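PDB 3VTX: MamA from Candidatus Magnetobacterium bavaricum, which is a tetratricopeptide-repeat (TPR) protein, an all-helical solenoid of antiparallel helix pairs of the kind that generally serves as a scaffold for protein-protein interaction. Local coordinates for residues T6-M9 with D10-D13; E88-A91 with A92-A95; Y111-G114 with L115-S119. All coordinates share one frame; numbering follows the deposited sequence.

Contact 1 of 3, residues T6-M9 with D10-D13; sequences TIYM and DIGD
Two turns of the first helix of this TPR solenoid, helix 5-18, bring Ile7 and Tyr8 against Ile11 and bring the carboxylate of Asp13 back to the carbonyl of Met9. The methyl CD1 of Ile11 is the meeting point on the first side: it lies 3.9 Å from the CG2 branch of Ile7 and touches CD1 of the Tyr8 ring at a similar distance, coming to that ring obliquely. Ile11 lies alongside each of the two, pointing the same way. CG1 of Ile11 stands beside its own backbone N (chi1 -70°), which turns the chain back over the preceding turn, and CD1 also rests 3.6 Å from the carbonyl O of Ile7. That same oxygen accepts the backbone N-H of Ile11, one of four consecutive i to i+4 bonds; the next, from Gly12 N to Tyr8 O, measures 2.9 Å. Round the helix, the carboxylate of Asp13 has its CG 3.3 Å from Met9 O, but its polar partners lie on other helices: OD1 is hydrogen-bonded to Tyr28 OH and OD2 forms a salt bridge with Lys44. Two neighbours thus fix the rotation of this carboxylate. Tyr8 and Ile11 face helix 21-34, touching Val31 and Ala27, whereas Met9 packs on Thr41 and Lys44 of helix 39-51.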
# COMPACT_ATOMS: atom_id res chain seq x y z
N THR A 6 11.17 12.18 23.52
CA THR A 6 10.03 13.04 23.26
C THR A 6 10.44 14.28 22.52
O THR A 6 9.79 14.67 21.54
CB THR A 6 9.32 13.44 24.61
OG1 THR A 6 9.26 12.28 25.45
CG2 THR A 6 7.91 13.98 24.32
N ILE A 7 11.53 14.91 22.93
CA ILE A 7 11.89 16.15 22.32
C ILE A 7 12.28 15.88 20.84
O ILE A 7 11.82 16.56 19.93
CB ILE A 7 13.04 16.86 23.03
CG1 ILE A 7 12.67 17.25 24.49
CG2 ILE A 7 13.46 18.12 22.22
CD1 ILE A 7 13.92 17.42 25.44
N TYR A 8 13.16 14.92 20.61
CA TYR A 8 13.56 14.62 19.19
C TYR A 8 12.45 14.05 18.32
O TYR A 8 12.33 14.42 17.14
CB TYR A 8 14.79 13.73 19.14
CG TYR A 8 15.99 14.54 19.52
CD1 TYR A 8 16.38 15.59 18.69
CD2 TYR A 8 16.65 14.36 20.73
CE1 TYR A 8 17.46 16.41 19.00
CE2 TYR A 8 17.78 15.20 21.07
CZ TYR A 8 18.16 16.24 20.19
OH TYR A 8 19.22 17.10 20.42
N MET A 9 11.61 13.19 18.88
CA MET A 9 10.48 12.77 18.09
C MET A 9 9.63 13.99 17.66
O MET A 9 9.20 14.06 16.52
CB MET A 9 9.65 11.70 18.80
CG MET A 9 8.77 10.92 17.85
SD MET A 9 7.69 9.73 18.77
CE MET A 9 8.84 9.07 20.02
N ASP A 10 9.32 14.94 18.55
CA ASP A 10 8.54 16.18 18.18
C ASP A 10 9.19 16.99 17.07
O ASP A 10 8.54 17.53 16.17
CB ASP A 10 8.39 17.18 19.36
CG ASP A 10 7.90 18.60 18.89
OD1 ASP A 10 6.76 18.67 18.34
OD2 ASP A 10 8.64 19.63 19.05
N ILE A 11 10.50 17.18 17.20
CA ILE A 11 11.28 17.92 16.16
C ILE A 11 11.07 17.20 14.83
O ILE A 11 10.68 17.80 13.82
CB ILE A 11 12.77 18.04 16.53
CG1 ILE A 11 12.95 19.00 17.73
CG2 ILE A 11 13.60 18.56 15.35
CD1 ILE A 11 14.24 18.83 18.47
N GLY A 12 11.23 15.88 14.85
CA GLY A 12 11.06 15.13 13.59
C GLY A 12 9.68 15.29 12.99
O GLY A 12 9.52 15.49 11.80
N ASP A 13 8.66 15.20 13.85
CA ASP A 13 7.30 15.29 13.35
C ASP A 13 7.06 16.62 12.67
O ASP A 13 6.40 16.70 11.66
CB ASP A 13 6.33 15.13 14.52
CG ASP A 13 6.26 13.73 15.01
OD1 ASP A 13 6.64 12.77 14.26
OD2 ASP A 13 5.76 13.53 16.13

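Contact 2 of 3, residues E88-A91 with A92-A95; sequences EKQA and AIDA
Gln90 reaches forward one turn to Asp94, and its side-chain amide hydrogen-bonds the carboxylate at the start of helix 89-102, within a tetratricopeptide repeat. The conformation of the glutamine makes the link possible. CG leaves anti to the backbone N, and a bend at chi2 (58°) carries the amide forward along the helix toward the next turn. Asp94 answers with CG beside its own backbone N, a setting that lays the carboxylate back toward Gln90. The bond from NE2 to Asp94 OD1 is short, 2.6 Å, and somewhat bent, with an N-H...O angle of 145°. OD1 lies in the plane of the amide, but the donor meets it from above the plane of the carboxylate, as the two flat groups are turned 46° against each other.

Ile93 crosses the same side chain obliquely: its CG2 is 3.9 Å from Gln90 NE2, while its CG1 bears on Lys89 O at 3.4 Å. That carbonyl also takes the N-H of Ile93 in an almost straight backbone bond. Further round, the methyl of Ala92 lies 3.3 Å from Lys89 O and touches Asn83 and Phe84 of helix 73-85. Lys89 is extended from CB outward and carries its ammonium away from this turn to Ser119 OG on the following helix, where Ile93 also packs against Val116 and Tyr117. Glu88 holds the N-cap position, and its carbonyl O accepts the N-H of Ala92, 3.0 Å away, with the donor in the carbonyl plane.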
# COMPACT_ATOMS: atom_id res chain seq x y z
N GLU A 88 10.74 -7.51 -4.50
CA GLU A 88 10.85 -8.64 -3.56
C GLU A 88 9.40 -9.11 -3.38
O GLU A 88 8.76 -8.83 -2.41
CB GLU A 88 11.51 -8.27 -2.25
CG GLU A 88 13.00 -7.98 -2.39
CD GLU A 88 13.79 -9.21 -2.83
OE1 GLU A 88 13.36 -10.34 -2.49
OE2 GLU A 88 14.80 -9.06 -3.59
N LYS A 89 8.91 -9.92 -4.33
CA LYS A 89 7.44 -10.16 -4.44
C LYS A 89 6.96 -11.14 -3.43
O LYS A 89 5.89 -10.95 -2.88
CB LYS A 89 7.12 -10.63 -5.85
CG LYS A 89 7.20 -9.53 -6.85
CD LYS A 89 6.88 -10.01 -8.20
CE LYS A 89 7.08 -8.94 -9.23
NZ LYS A 89 6.58 -9.44 -10.56
N GLN A 90 7.76 -12.17 -3.10
CA GLN A 90 7.31 -13.04 -2.04
C GLN A 90 7.32 -12.39 -0.68
O GLN A 90 6.47 -12.67 0.15
CB GLN A 90 8.11 -14.35 -2.00
CG GLN A 90 7.56 -15.40 -1.02
CD GLN A 90 6.14 -15.77 -1.33
OE1 GLN A 90 5.83 -16.14 -2.46
NE2 GLN A 90 5.25 -15.62 -0.36
N ALA A 91 8.28 -11.50 -0.42
CA ALA A 91 8.25 -10.81 0.84
C ALA A 91 7.03 -9.88 0.86
O ALA A 91 6.54 -9.55 1.93
CB ALA A 91 9.59 -9.97 1.04
N ALA A 92 6.65 -9.36 -0.29
CA ALA A 92 5.51 -8.46 -0.40
C ALA A 92 4.24 -9.23 -0.03
O ALA A 92 3.44 -8.75 0.72
CB ALA A 92 5.39 -7.84 -1.79
N ILE A 93 4.06 -10.38 -0.68
CA ILE A 93 2.92 -11.27 -0.37
C ILE A 93 2.89 -11.56 1.11
O ILE A 93 1.85 -11.45 1.75
CB ILE A 93 2.99 -12.57 -1.20
CG1 ILE A 93 2.74 -12.30 -2.69
CG2 ILE A 93 1.95 -13.58 -0.73
CD1 ILE A 93 3.22 -13.45 -3.57
N ASP A 94 4.02 -12.03 1.64
CA ASP A 94 4.03 -12.45 3.05
C ASP A 94 3.54 -11.33 3.96
O ASP A 94 2.64 -11.53 4.76
CB ASP A 94 5.40 -12.94 3.51
CG ASP A 94 5.85 -14.24 2.84
OD1 ASP A 94 5.07 -15.00 2.17
OD2 ASP A 94 7.08 -14.48 2.94
N ALA A 95 4.08 -10.12 3.78
CA ALA A 95 3.66 -9.00 4.54
C ALA A 95 2.25 -8.56 4.32
O ALA A 95 1.57 -8.25 5.27
CB ALA A 95 4.63 -7.76 4.27

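Contact 3 of 3, residues Y111-G114 with L115-S119; sequences YKLG and LVYDS
Leu115 lies across the ring of Tyr111, one turn earlier in helix 107-119, and spreads its two methyls along it. CG sits over one face, 4.1 Å above the plane and offset toward the rim; CD1 reaches CE2 at 3.8 Å, while CD2 lies near the hydroxyl end of the ring, by CZ and OH. The tyrosine ring is brought there by CG standing anti to the backbone N (chi1 -170°), which tips the side chain toward the following turn. Its OH is hydrogen-bonded to both Ser146 and Arg142 of helix 141-153, so the phenol that Leu115 covers is also tethered at its far end.

Leu113 and Tyr117 form the second pair, side by side and pointing the same way. CG of Leu113 approaches CE2 of the tyrosine ring at 3.5 Å, and its CD1 branch lies almost as close to the same carbon. The backbone joins this pair too: Tyr117 N donates to Leu113 O in a bond of 3.0 Å with an N-H...O angle of 172°.

In this TPR array helix 107-119 is packed from several directions: Leu113 and Tyr117 look to helix 89-102, touching Ile100, Ile93 and Gln97, whereas Leu115 meets Tyr130 of helix 123-136 as well as helix 141-153. Gly114, buried and without a side chain, contributes its carbonyl O to Asp118 N at 2.8 Å. One residue further on, the hydroxyl of Ser119 turns back on the helix and donates to Val116 O, 2.6 Å away.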
# COMPACT_ATOMS: atom_id res chain seq x y z
N TYR A 111 -5.96 -4.90 -2.47
CA TYR A 111 -5.69 -4.37 -3.84
C TYR A 111 -4.21 -4.53 -4.19
O TYR A 111 -3.87 -5.12 -5.22
CB TYR A 111 -6.17 -2.96 -4.05
CG TYR A 111 -6.12 -2.52 -5.49
CD1 TYR A 111 -6.78 -3.26 -6.44
CD2 TYR A 111 -5.34 -1.48 -5.89
CE1 TYR A 111 -6.71 -2.92 -7.80
CE2 TYR A 111 -5.24 -1.14 -7.26
CZ TYR A 111 -5.95 -1.88 -8.17
OH TYR A 111 -5.85 -1.51 -9.51
N LYS A 112 -3.35 -4.13 -3.29
CA LYS A 112 -1.90 -4.30 -3.51
C LYS A 112 -1.53 -5.77 -3.69
O LYS A 112 -0.68 -6.12 -4.57
CB LYS A 112 -1.06 -3.68 -2.36
CG LYS A 112 -0.96 -2.16 -2.31
CD LYS A 112 -0.01 -1.46 -3.32
CE LYS A 112 0.61 -0.18 -2.69
NZ LYS A 112 1.41 0.59 -3.70
N LEU A 113 -2.12 -6.67 -2.89
CA LEU A 113 -1.84 -8.09 -2.96
C LEU A 113 -2.23 -8.61 -4.31
O LEU A 113 -1.50 -9.35 -4.95
CB LEU A 113 -2.62 -8.87 -1.84
CG LEU A 113 -2.41 -10.35 -1.92
CD1 LEU A 113 -0.90 -10.79 -1.57
CD2 LEU A 113 -3.42 -10.99 -0.89
N GLY A 114 -3.37 -8.14 -4.79
CA GLY A 114 -3.81 -8.49 -6.12
C GLY A 114 -2.85 -8.01 -7.24
O GLY A 114 -2.52 -8.79 -8.17
N LEU A 115 -2.35 -6.79 -7.08
CA LEU A 115 -1.39 -6.22 -8.01
C LEU A 115 -0.13 -7.09 -8.01
O LEU A 115 0.44 -7.40 -9.11
CB LEU A 115 -1.02 -4.79 -7.68
CG LEU A 115 -2.17 -3.79 -7.90
CD1 LEU A 115 -1.64 -2.40 -7.46
CD2 LEU A 115 -2.73 -3.71 -9.38
N VAL A 116 0.34 -7.47 -6.85
CA VAL A 116 1.54 -8.30 -6.75
C VAL A 116 1.29 -9.68 -7.46
O VAL A 116 2.11 -10.07 -8.34
CB VAL A 116 1.99 -8.50 -5.32
CG1 VAL A 116 3.28 -9.41 -5.27
CG2 VAL A 116 2.32 -7.21 -4.64
N TYR A 117 0.20 -10.35 -7.15
CA TYR A 117 -0.12 -11.64 -7.78
C TYR A 117 -0.25 -11.53 -9.27
O TYR A 117 0.35 -12.29 -10.01
CB TYR A 117 -1.39 -12.18 -7.24
CG TYR A 117 -1.26 -12.90 -5.90
CD1 TYR A 117 -0.26 -13.85 -5.62
CD2 TYR A 117 -2.27 -12.72 -4.95
CE1 TYR A 117 -0.23 -14.50 -4.39
CE2 TYR A 117 -2.22 -13.39 -3.72
CZ TYR A 117 -1.22 -14.26 -3.48
OH TYR A 117 -1.25 -14.91 -2.26
N ASP A 118 -0.87 -10.46 -9.74
CA ASP A 118 -1.05 -10.38 -11.18
C ASP A 118 0.31 -10.17 -11.87
O ASP A 118 0.52 -10.69 -12.98
CB ASP A 118 -1.99 -9.27 -11.59
CG ASP A 118 -2.62 -9.51 -13.02
OD1 ASP A 118 -3.11 -10.62 -13.24
OD2 ASP A 118 -2.51 -8.56 -13.85
N SER A 119 1.19 -9.44 -11.20
CA SER A 119 2.52 -9.19 -11.74
C SER A 119 3.33 -10.43 -11.88
O SER A 119 4.30 -10.42 -12.65
CB SER A 119 3.33 -8.17 -10.98
OG SER A 119 3.85 -8.72 -9.77

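Overall arrangement
From the N terminus, the chain meets contact 1 in helix 5-18, contact 2 at the start of helix 89-102 and contact 3 in helix 107-119. Each closes only a single helical turn or two, so they run in series and none encloses or crosses another. Contact 1 stands apart near the N-terminal end of the solenoid, its centre about 36 Å from that of contact 3, on the opposite side of the chain's centre. Contacts 2 and 3 touch, their centres about 10 Å apart: Lys89 and Ile93 on one helix meet Ser119, Val116 and Tyr117 on the next, linking two successive tetratricopeptide repeats.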